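Local coordinates for CRISPR-associated endoribonuclease Cas6 1 (Methanocaldococcus jannaschii DSM 2661, PDB 5YI6), which probably cleaves CRISPR transcripts as an RNA-binding endoribonuclease, yielding the crRNAs used in antiviral defence, at residues 119-128 with 215-226; 2-10 with 85-95. All coordinates share one frame; numbering follows the deposited sequence.

Contact 1. Residues 119-128 with 215-226; sequences LPIPKKFNIL and YDLIKFGYECGF. With PO4 (phosphate ion), chain L.
Phe125 lies among Tyr215, Ile218 and Tyr222 of helix 215-224, and the tight part of the contact is built on its ring. Phe125 CE1 sits over one face of the Tyr222 ring, near the rim, 3.5 Å from Tyr222 CD1; the two planes meet obliquely at 41°. Against Tyr215 the planes are closer to parallel, 24°, but slid apart, Phe125 CE2 reaching Tyr215 CE1 at 3.4 Å. Ile218 CG2 packs on Phe125 CD2. Leu128 CD2 touches the edge of Tyr222, whose hydroxyl is bonded to Asn239 N. This aromatic cluster seats the helix on the connection from strand 109-118 to strand 127-130, joining the two sheets of the Cas6 fold. Ile121, with CG1 anti to its N (chi1 -173°), sends CD1 between Lys219 CG, at a tight 3.5 Å, and the Glu223 carboxylate. There one water donates to Leu119 O and Glu223 OE2, while Glu223 OE1 is salt-bridged to Arg6 NE. Toward solvent the contact thins: Lys123 and Lys124 point away from the helix. Tyr215 OH donates to Pro122 O (2.6 Å) in the carbonyl plane. A phosphate, probably from the crystallisation liquor, accepts at O4 from Phe125 N (3.0 Å, nearly straight).

Contact 2. Residues 2-10 with 85-95; sequences RESMRIELE and SPNNEFIENFV
Met5 and Ser85 form an antiparallel hydrogen-bonded pair between adjacent strands 5-12 and 78-85 of the N-terminal sheet, which with helices 23-35 and 88-101 packed on it makes the ferredoxin-like fold of the Cas6 family. Two bonds fix the pair, Met5 N to Ser85 O (2.9 Å) and Ser85 N to Met5 O (3.0 Å). The short axes of 5-10 and 88-95 run 27° apart and 8.1 Å at closest approach, so side chains from one line meet successive turns of the other. Met5, extended along its whole length, crosses Glu92 at about a right angle, Met5 CE 3.3 Å from Glu92 OE2, while its SD rests against Ile91 CG2. Deeper in, Ile7 slides past Ile91 and Val95 in opposite directions: Ile7 CG2 meets Ile91 CG2 at 3.8 Å, and CG1 meets Val95 CG2. Asn87 is the N-cap, its OD1 accepting from Phe90 N, which stands well out of the carbonyl plane. Ser85 OG makes an ST turn by accepting from Asn87 N and is also bonded to Phe54 O. The side chains of Ser85 and Glu89 lie about 9 Å from those of Lys53 and His47 respectively, probable catalytic residues as in relatives. Arg2, poorly ordered, lies alongside Glu89, guanidinium and carboxylate planes 58° apart, in a salt bridge from Arg2 NH2 to Glu89 OE1 of 3.0 Å.

Overall arrangement
From the N terminus, strand 5-12 enters the five-stranded sheet, and contact 2 closes a loop of 74 intervening residues when strand 78-85 and helix 88-101 return to it. The chain then runs through strands 103-106 and 109-118 before contact 1 opens; 86 residues later helix 215-224 comes back to close it. The loops therefore follow in series, neither nesting nor crossing. In space their centres are about 14 Å apart and they touch: Arg6 NE of residues 2-10 forms a salt bridge with Glu223 OE1, and Phe220 packs on Pro86. These links join the N-terminal sheet and its helix to the helix beside the four-stranded C-terminal sheet.

Contact 1. Residues 119-128 with 215-226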
loop_
_atom_site.group_PDB
_atom_site.type_symbol
_atom_site.label_atom_id
_atom_site.label_comp_id
_atom_site.label_asym_id
_atom_site.label_seq_id
_atom_site.Cartn_x
_atom_site.Cartn_y
_atom_site.Cartn_z
ATOM N N LEU A 119 0.156 -15.092 0.806
ATOM C CA LEU A 119 1.563 -14.867 0.467
ATOM C C LEU A 119 2.369 -14.882 1.757
ATOM O O LEU A 119 2.445 -13.853 2.464
ATOM C CB LEU A 119 1.749 -13.542 -0.278
ATOM C CG LEU A 119 0.967 -13.504 -1.601
ATOM C CD1 LEU A 119 1.035 -12.134 -2.274
ATOM C CD2 LEU A 119 1.522 -14.550 -2.545
ATOM N N PRO A 120 3.040 -15.984 2.063
ATOM C CA PRO A 120 3.882 -16.025 3.259
ATOM C C PRO A 120 5.011 -15.017 3.153
ATOM O O PRO A 120 5.557 -14.761 2.073
ATOM C CB PRO A 120 4.429 -17.461 3.261
ATOM C CG PRO A 120 3.400 -18.261 2.503
ATOM C CD PRO A 120 2.904 -17.315 1.424
ATOM N N ILE A 121 5.402 -14.512 4.308
ATOM C CA ILE A 121 6.456 -13.494 4.381
ATOM C C ILE A 121 7.780 -14.099 3.930
ATOM O O ILE A 121 8.064 -15.272 4.243
ATOM C CB ILE A 121 6.555 -12.952 5.811
ATOM C CG1 ILE A 121 7.524 -11.782 5.880
ATOM C CG2 ILE A 121 7.031 -14.018 6.791
ATOM C CD1 ILE A 121 6.840 -10.499 6.111
ATOM N N PRO A 122 8.595 -13.373 3.168
ATOM C CA PRO A 122 9.934 -13.874 2.839
ATOM C C PRO A 122 10.757 -14.115 4.103
ATOM O O PRO A 122 10.639 -13.397 5.093
ATOM C CB PRO A 122 10.528 -12.759 1.980
ATOM C CG PRO A 122 9.321 -12.050 1.392
ATOM C CD PRO A 122 8.286 -12.108 2.472
ATOM N N LYS A 123 11.566 -15.167 4.074
ATOM C CA LYS A 123 12.415 -15.495 5.210
ATOM C C LYS A 123 13.659 -14.631 5.269
ATOM O O LYS A 123 14.338 -14.629 6.296
ATOM C CB LYS A 123 12.825 -16.970 5.149
ATOM C CG LYS A 123 11.700 -17.951 5.472
ATOM C CD LYS A 123 12.212 -19.393 5.491
ATOM C CE LYS A 123 12.447 -19.968 4.087
ATOM N NZ LYS A 123 11.201 -20.174 3.285
ATOM N N LYS A 124 13.974 -13.912 4.196
ATOM C CA LYS A 124 15.111 -12.993 4.157
ATOM C C LYS A 124 14.797 -11.846 3.200
ATOM O O LYS A 124 14.026 -12.008 2.250
ATOM C CB LYS A 124 16.389 -13.721 3.715
ATOM C CG LYS A 124 16.294 -14.268 2.302
ATOM C CD LYS A 124 17.380 -15.301 1.984
ATOM C CE LYS A 124 17.182 -15.871 0.569
ATOM N NZ LYS A 124 18.254 -16.811 0.129
ATOM N N PHE A 125 15.344 -10.671 3.494
ATOM C CA PHE A 125 15.141 -9.503 2.653
ATOM C C PHE A 125 16.469 -9.034 2.104
ATOM O O PHE A 125 17.484 -9.059 2.805
ATOM C CB PHE A 125 14.506 -8.351 3.403
ATOM C CG PHE A 125 13.175 -8.680 3.946
ATOM C CD1 PHE A 125 12.081 -8.834 3.093
ATOM C CD2 PHE A 125 13.005 -8.843 5.314
ATOM C CE1 PHE A 125 10.843 -9.133 3.603
ATOM C CE2 PHE A 125 11.772 -9.152 5.826
ATOM C CZ PHE A 125 10.691 -9.281 4.976
ATOM N N ASN A 126 16.441 -8.586 0.862
ATOM C CA ASN A 126 17.617 -8.045 0.205
ATOM C C ASN A 126 17.201 -6.843 -0.632
ATOM O O ASN A 126 17.487 -5.709 -0.261
ATOM C CB ASN A 126 18.304 -9.136 -0.623
ATOM C CG ASN A 126 19.456 -8.607 -1.442
ATOM O OD1 ASN A 126 20.129 -7.654 -1.054
ATOM N ND2 ASN A 126 19.683 -9.221 -2.601
ATOM N N ILE A 127 16.521 -7.056 -1.755
ATOM C CA ILE A 127 16.057 -5.946 -2.586
ATOM C C ILE A 127 14.537 -5.836 -2.493
ATOM O O ILE A 127 13.818 -6.831 -2.630
ATOM C CB ILE A 127 16.496 -6.106 -4.047
ATOM C CG1 ILE A 127 18.012 -6.199 -4.095
ATOM C CG2 ILE A 127 16.003 -4.905 -4.850
ATOM C CD1 ILE A 127 18.573 -6.419 -5.485
ATOM N N LEU A 128 14.053 -4.625 -2.273
ATOM C CA LEU A 128 12.628 -4.351 -2.203
ATOM C C LEU A 128 12.273 -3.342 -3.285
ATOM O O LEU A 128 13.062 -2.445 -3.600
ATOM C CB LEU A 128 12.248 -3.788 -0.822
ATOM C CG LEU A 128 12.546 -4.715 0.367
ATOM C CD1 LEU A 128 12.309 -3.978 1.692
ATOM C CD2 LEU A 128 11.714 -5.988 0.281
ATOM N N TYR A 215 15.860 -8.085 10.977
ATOM C CA TYR A 215 14.810 -8.704 10.182
ATOM C C TYR A 215 13.416 -8.343 10.692
ATOM O O TYR A 215 12.534 -8.017 9.893
ATOM C CB TYR A 215 15.006 -10.218 10.185
ATOM C CG TYR A 215 13.893 -10.981 9.512
ATOM C CD1 TYR A 215 13.848 -11.120 8.122
ATOM C CD2 TYR A 215 12.901 -11.592 10.259
ATOM C CE1 TYR A 215 12.830 -11.861 7.518
ATOM C CE2 TYR A 215 11.869 -12.300 9.654
ATOM C CZ TYR A 215 11.848 -12.428 8.288
ATOM O OH TYR A 215 10.826 -13.152 7.697
ATOM N N ASP A 216 13.190 -8.374 12.014
ATOM C CA ASP A 216 11.829 -8.144 12.513
ATOM C C ASP A 216 11.335 -6.727 12.204
ATOM O O ASP A 216 10.137 -6.525 11.941
ATOM C CB ASP A 216 11.772 -8.428 14.020
ATOM C CG ASP A 216 11.780 -9.903 14.330
ATOM O OD1 ASP A 216 11.621 -10.714 13.397
ATOM O OD2 ASP A 216 11.998 -10.255 15.503
ATOM N N LEU A 217 12.233 -5.741 12.196
ATOM C CA LEU A 217 11.815 -4.386 11.854
ATOM C C LEU A 217 11.552 -4.256 10.351
ATOM O O LEU A 217 10.595 -3.594 9.932
ATOM C CB LEU A 217 12.867 -3.381 12.311
ATOM C CG LEU A 217 12.584 -1.896 12.046
ATOM C CD1 LEU A 217 11.221 -1.473 12.603
ATOM C CD2 LEU A 217 13.693 -1.029 12.649
ATOM N N ILE A 218 12.436 -4.815 9.524
ATOM C CA ILE A 218 12.188 -4.784 8.076
ATOM C C ILE A 218 10.878 -5.487 7.742
ATOM O O ILE A 218 10.096 -5.011 6.906
ATOM C CB ILE A 218 13.387 -5.406 7.325
ATOM C CG1 ILE A 218 14.645 -4.551 7.573
ATOM C CG2 ILE A 218 13.080 -5.516 5.818
ATOM C CD1 ILE A 218 15.952 -5.239 7.092
ATOM N N LYS A 219 10.613 -6.621 8.403
ATOM C CA LYS A 219 9.395 -7.395 8.200
ATOM C C LYS A 219 8.162 -6.580 8.568
ATOM O O LYS A 219 7.117 -6.682 7.909
ATOM C CB LYS A 219 9.466 -8.666 9.051
ATOM C CG LYS A 219 8.192 -9.447 9.147
ATOM C CD LYS A 219 8.366 -10.720 9.975
ATOM C CE LYS A 219 7.063 -11.507 10.022
ATOM N NZ LYS A 219 5.944 -10.768 10.676
ATOM N N PHE A 220 8.263 -5.765 9.627
ATOM C CA PHE A 220 7.160 -4.859 9.931
ATOM C C PHE A 220 6.935 -3.848 8.807
ATOM O O PHE A 220 5.794 -3.595 8.425
ATOM C CB PHE A 220 7.421 -4.135 11.259
ATOM C CG PHE A 220 6.367 -3.145 11.621
ATOM C CD1 PHE A 220 5.142 -3.571 12.124
ATOM C CD2 PHE A 220 6.624 -1.755 11.483
ATOM C CE1 PHE A 220 4.135 -2.626 12.477
ATOM C CE2 PHE A 220 5.625 -0.795 11.825
ATOM C CZ PHE A 220 4.393 -1.241 12.343
ATOM N N GLY A 221 7.999 -3.254 8.263
ATOM C CA GLY A 221 7.798 -2.374 7.103
ATOM C C GLY A 221 7.232 -3.125 5.897
ATOM O O GLY A 221 6.410 -2.599 5.142
ATOM N N TYR A 222 7.642 -4.373 5.729
ATOM C CA TYR A 222 7.154 -5.184 4.619
ATOM C C TYR A 222 5.646 -5.397 4.707
ATOM O O TYR A 222 4.949 -5.370 3.691
ATOM C CB TYR A 222 7.900 -6.519 4.612
ATOM C CG TYR A 222 7.762 -7.253 3.297
ATOM C CD1 TYR A 222 8.572 -6.909 2.214
ATOM C CD2 TYR A 222 6.834 -8.270 3.151
ATOM C CE1 TYR A 222 8.447 -7.601 0.966
ATOM C CE2 TYR A 222 6.699 -8.984 1.932
ATOM C CZ TYR A 222 7.506 -8.609 0.844
ATOM O OH TYR A 222 7.408 -9.278 -0.358
ATOM N N GLU A 223 5.114 -5.626 5.908
ATOM C CA GLU A 223 3.669 -5.891 5.968
ATOM C C GLU A 223 2.822 -4.660 6.322
ATOM O O GLU A 223 1.645 -4.610 5.974
ATOM C CB GLU A 223 3.381 -7.082 6.876
ATOM C CG GLU A 223 4.069 -8.414 6.332
ATOM C CD GLU A 223 3.692 -8.905 4.849
ATOM O OE1 GLU A 223 3.319 -8.123 3.944
ATOM O OE2 GLU A 223 3.804 -10.126 4.574
ATOM N N CYS A 224 3.385 -3.659 6.966
ATOM C CA CYS A 224 2.634 -2.446 7.293
ATOM C C CYS A 224 2.744 -1.384 6.204
ATOM O O CYS A 224 1.844 -0.543 6.066
ATOM C CB CYS A 224 3.156 -1.842 8.605
ATOM S SG CYS A 224 2.091 -0.476 9.263
ATOM N N GLY A 225 3.820 -1.414 5.441
ATOM C CA GLY A 225 4.154 -0.386 4.478
ATOM C C GLY A 225 5.246 0.524 5.027
ATOM O O GLY A 225 5.436 0.649 6.241
ATOM N N PHE A 226 5.991 1.139 4.118
ATOM C CA PHE A 226 6.977 2.161 4.424
ATOM C C PHE A 226 6.337 3.538 4.276
ATOM O O PHE A 226 5.373 3.723 3.530
ATOM C CB PHE A 226 8.216 2.022 3.500
ATOM C CG PHE A 226 9.093 0.845 3.851
ATOM C CD1 PHE A 226 10.200 1.027 4.693
ATOM C CD2 PHE A 226 8.788 -0.437 3.403
ATOM C CE1 PHE A 226 11.007 -0.031 5.047
ATOM C CE2 PHE A 226 9.573 -1.528 3.750
ATOM C CZ PHE A 226 10.690 -1.343 4.586
HETATM P P PO4 L . 17.984 -9.205 6.395
HETATM O O1 PO4 L . 17.598 -8.806 7.803
HETATM O O2 PO4 L . 17.905 -7.990 5.495
HETATM O O3 PO4 L . 19.407 -9.730 6.397
HETATM O O4 PO4 L . 17.043 -10.290 5.894
HETATM O O HOH W 1 4.340 -11.584 2.233
#

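Contact 2. Residues 2-10 with 85-95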
loop_
_atom_site.group_PDB
_atom_site.type_symbol
_atom_site.label_atom_id
_atom_site.label_comp_id
_atom_site.label_asym_id
_atom_site.label_seq_id
_atom_site.Cartn_x
_atom_site.Cartn_y
_atom_site.Cartn_z
ATOM N N ARG A 2 -1.406 -14.841 16.251
ATOM C CA ARG A 2 -1.269 -13.437 15.867
ATOM C C ARG A 2 0.115 -13.145 15.271
ATOM O O ARG A 2 1.141 -13.162 15.953
ATOM C CB ARG A 2 -1.555 -12.527 17.064
ATOM C CG ARG A 2 -3.035 -12.488 17.433
ATOM C CD ARG A 2 -3.343 -11.512 18.566
ATOM N NE ARG A 2 -4.629 -10.841 18.359
ATOM C CZ ARG A 2 -5.788 -11.237 18.883
ATOM N NH1 ARG A 2 -5.842 -12.310 19.667
ATOM N NH2 ARG A 2 -6.899 -10.553 18.625
ATOM N N GLU A 3 0.096 -12.882 13.968
ATOM C CA GLU A 3 1.271 -12.661 13.137
ATOM C C GLU A 3 0.810 -11.821 11.950
ATOM O O GLU A 3 -0.368 -11.465 11.853
ATOM C CB GLU A 3 1.910 -13.990 12.716
ATOM C CG GLU A 3 0.955 -14.965 12.053
ATOM C CD GLU A 3 1.611 -16.294 11.716
ATOM O OE1 GLU A 3 2.852 -16.330 11.552
ATOM O OE2 GLU A 3 0.888 -17.310 11.633
ATOM N N SER A 4 1.726 -11.512 11.035
ATOM C CA SER A 4 1.314 -10.686 9.905
ATOM C C SER A 4 0.661 -11.530 8.805
ATOM O O SER A 4 0.691 -12.767 8.816
ATOM C CB SER A 4 2.513 -9.901 9.350
ATOM O OG SER A 4 3.482 -10.751 8.756
ATOM N N MET A 5 0.089 -10.839 7.809
ATOM C CA MET A 5 -0.478 -11.577 6.696
ATOM C C MET A 5 -0.510 -10.671 5.475
ATOM O O MET A 5 -0.817 -9.472 5.586
ATOM C CB MET A 5 -1.888 -12.092 7.003
ATOM C CG MET A 5 -2.438 -13.008 5.919
ATOM S SD MET A 5 -3.987 -13.694 6.526
ATOM C CE MET A 5 -4.309 -14.879 5.202
ATOM N N ARG A 6 -0.152 -11.256 4.333
ATOM C CA ARG A 6 -0.266 -10.616 3.028
ATOM C C ARG A 6 -1.123 -11.494 2.123
ATOM O O ARG A 6 -0.942 -12.718 2.087
ATOM C CB ARG A 6 1.111 -10.397 2.380
ATOM C CG ARG A 6 1.000 -9.856 0.927
ATOM C CD ARG A 6 2.380 -9.552 0.311
ATOM N NE ARG A 6 3.046 -8.476 1.072
ATOM C CZ ARG A 6 3.854 -7.568 0.525
ATOM N NH1 ARG A 6 4.126 -7.610 -0.782
ATOM N NH2 ARG A 6 4.394 -6.602 1.280
ATOM N N ILE A 7 -2.054 -10.876 1.385
ATOM C CA ILE A 7 -2.859 -11.613 0.423
ATOM C C ILE A 7 -2.810 -10.906 -0.926
ATOM O O ILE A 7 -2.590 -9.693 -1.039
ATOM C CB ILE A 7 -4.329 -11.828 0.859
ATOM C CG1 ILE A 7 -5.047 -10.513 1.054
ATOM C CG2 ILE A 7 -4.425 -12.670 2.195
ATOM C CD1 ILE A 7 -5.828 -10.028 -0.135
ATOM N N GLU A 8 -2.959 -11.704 -1.947
ATOM C CA GLU A 8 -3.167 -11.259 -3.317
ATOM C C GLU A 8 -4.629 -11.497 -3.688
ATOM O O GLU A 8 -5.054 -12.648 -3.846
ATOM C CB GLU A 8 -2.226 -12.047 -4.218
ATOM C CG GLU A 8 -2.507 -11.785 -5.726
ATOM C CD GLU A 8 -1.771 -12.775 -6.589
ATOM O OE1 GLU A 8 -2.379 -13.785 -7.019
ATOM O OE2 GLU A 8 -0.576 -12.541 -6.826
ATOM N N LEU A 9 -5.398 -10.427 -3.871
ATOM C CA LEU A 9 -6.766 -10.562 -4.331
ATOM C C LEU A 9 -6.737 -10.689 -5.834
ATOM O O LEU A 9 -6.232 -9.786 -6.515
ATOM C CB LEU A 9 -7.657 -9.369 -4.006
ATOM C CG LEU A 9 -8.362 -9.099 -2.718
ATOM C CD1 LEU A 9 -9.333 -7.915 -2.997
ATOM C CD2 LEU A 9 -9.093 -10.382 -2.323
ATOM N N GLU A 10 -7.309 -11.786 -6.338
ATOM C CA GLU A 10 -7.384 -12.024 -7.772
ATOM C C GLU A 10 -8.694 -11.448 -8.277
ATOM O O GLU A 10 -9.769 -11.916 -7.884
ATOM C CB GLU A 10 -7.302 -13.538 -8.038
ATOM C CG GLU A 10 -6.062 -14.143 -7.366
ATOM C CD GLU A 10 -5.861 -15.639 -7.660
ATOM O OE1 GLU A 10 -6.707 -16.252 -8.334
ATOM O OE2 GLU A 10 -4.855 -16.186 -7.191
ATOM N N SER A 85 -0.995 -6.597 6.333
ATOM C CA SER A 85 -1.007 -5.934 7.634
ATOM C C SER A 85 -0.171 -6.754 8.610
ATOM O O SER A 85 -0.150 -7.992 8.515
ATOM C CB SER A 85 -2.444 -5.795 8.166
ATOM O OG SER A 85 -2.446 -5.205 9.471
ATOM N N PRO A 86 0.478 -6.112 9.596
ATOM C CA PRO A 86 1.022 -6.903 10.711
ATOM C C PRO A 86 -0.083 -7.506 11.571
ATOM O O PRO A 86 0.215 -8.330 12.436
ATOM C CB PRO A 86 1.889 -5.886 11.489
ATOM C CG PRO A 86 1.278 -4.507 11.157
ATOM C CD PRO A 86 0.820 -4.672 9.696
ATOM N N ASN A 87 -1.356 -7.141 11.344
ATOM C CA ASN A 87 -2.498 -7.695 12.077
ATOM C C ASN A 87 -3.217 -8.716 11.196
ATOM O O ASN A 87 -3.976 -8.347 10.286
ATOM C CB ASN A 87 -3.460 -6.581 12.498
ATOM C CG ASN A 87 -4.573 -7.101 13.401
ATOM O OD1 ASN A 87 -5.109 -8.186 13.175
ATOM N ND2 ASN A 87 -4.900 -6.344 14.431
ATOM N N ASN A 88 -2.999 -10.010 11.460
ATOM C CA ASN A 88 -3.572 -11.001 10.548
ATOM C C ASN A 88 -5.079 -11.117 10.706
ATOM O O ASN A 88 -5.767 -11.522 9.751
ATOM C CB ASN A 88 -2.903 -12.368 10.699
ATOM C CG ASN A 88 -3.171 -12.995 12.030
ATOM O OD1 ASN A 88 -3.184 -12.313 13.053
ATOM N ND2 ASN A 88 -3.380 -14.305 12.034
ATOM N N GLU A 89 -5.615 -10.795 11.886
ATOM C CA GLU A 89 -7.067 -10.833 12.040
ATOM C C GLU A 89 -7.758 -9.787 11.168
ATOM O O GLU A 89 -8.831 -10.049 10.620
ATOM C CB GLU A 89 -7.451 -10.640 13.522
ATOM C CG GLU A 89 -8.964 -10.622 13.753
ATOM C CD GLU A 89 -9.340 -10.515 15.239
ATOM O OE1 GLU A 89 -8.422 -10.508 16.096
ATOM O OE2 GLU A 89 -10.553 -10.410 15.536
ATOM N N PHE A 90 -7.181 -8.590 11.047
ATOM C CA PHE A 90 -7.736 -7.602 10.123
ATOM C C PHE A 90 -7.801 -8.168 8.716
ATOM O O PHE A 90 -8.823 -8.050 8.023
ATOM C CB PHE A 90 -6.890 -6.310 10.121
ATOM C CG PHE A 90 -7.258 -5.362 9.000
ATOM C CD1 PHE A 90 -8.445 -4.647 9.039
ATOM C CD2 PHE A 90 -6.433 -5.221 7.885
ATOM C CE1 PHE A 90 -8.803 -3.787 7.994
ATOM C CE2 PHE A 90 -6.785 -4.361 6.840
ATOM C CZ PHE A 90 -7.975 -3.641 6.903
ATOM N N ILE A 91 -6.698 -8.749 8.260
ATOM C CA ILE A 91 -6.633 -9.222 6.883
ATOM C C ILE A 91 -7.627 -10.362 6.671
ATOM O O ILE A 91 -8.349 -10.388 5.671
ATOM C CB ILE A 91 -5.198 -9.648 6.509
ATOM C CG1 ILE A 91 -4.247 -8.431 6.474
ATOM C CG2 ILE A 91 -5.182 -10.339 5.121
ATOM C CD1 ILE A 91 -4.542 -7.442 5.341
ATOM N N GLU A 92 -7.679 -11.314 7.606
ATOM C CA GLU A 92 -8.606 -12.447 7.440
ATOM C C GLU A 92 -10.057 -11.962 7.405
ATOM O O GLU A 92 -10.854 -12.422 6.579
ATOM C CB GLU A 92 -8.415 -13.464 8.564
ATOM C CG GLU A 92 -7.050 -14.173 8.570
ATOM C CD GLU A 92 -6.973 -15.355 7.618
ATOM O OE1 GLU A 92 -7.847 -15.494 6.720
ATOM O OE2 GLU A 92 -5.994 -16.130 7.749
ATOM N N ASN A 93 -10.426 -11.056 8.332
ATOM C CA ASN A 93 -11.794 -10.547 8.354
ATOM C C ASN A 93 -12.132 -9.776 7.088
ATOM O O ASN A 93 -13.234 -9.927 6.534
ATOM C CB ASN A 93 -11.990 -9.645 9.575
ATOM C CG ASN A 93 -12.175 -10.434 10.862
ATOM O OD1 ASN A 93 -11.987 -11.638 10.898
ATOM N ND2 ASN A 93 -12.463 -9.730 11.938
ATOM N N PHE A 94 -11.212 -8.909 6.642
ATOM C CA PHE A 94 -11.459 -8.115 5.438
ATOM C C PHE A 94 -11.588 -9.026 4.214
ATOM O O PHE A 94 -12.501 -8.849 3.394
ATOM C CB PHE A 94 -10.331 -7.076 5.282
ATOM C CG PHE A 94 -10.573 -6.038 4.222
ATOM C CD1 PHE A 94 -11.861 -5.763 3.757
ATOM C CD2 PHE A 94 -9.498 -5.296 3.721
ATOM C CE1 PHE A 94 -12.067 -4.759 2.799
ATOM C CE2 PHE A 94 -9.698 -4.322 2.739
ATOM C CZ PHE A 94 -10.995 -4.062 2.287
ATOM N N VAL A 95 -10.704 -10.022 4.090
ATOM C CA VAL A 95 -10.786 -10.954 2.962
ATOM C C VAL A 95 -12.118 -11.705 2.979
ATOM O O VAL A 95 -12.761 -11.865 1.939
ATOM C CB VAL A 95 -9.598 -11.944 2.997
ATOM C CG1 VAL A 95 -9.857 -13.212 2.119
ATOM C CG2 VAL A 95 -8.310 -11.276 2.550
#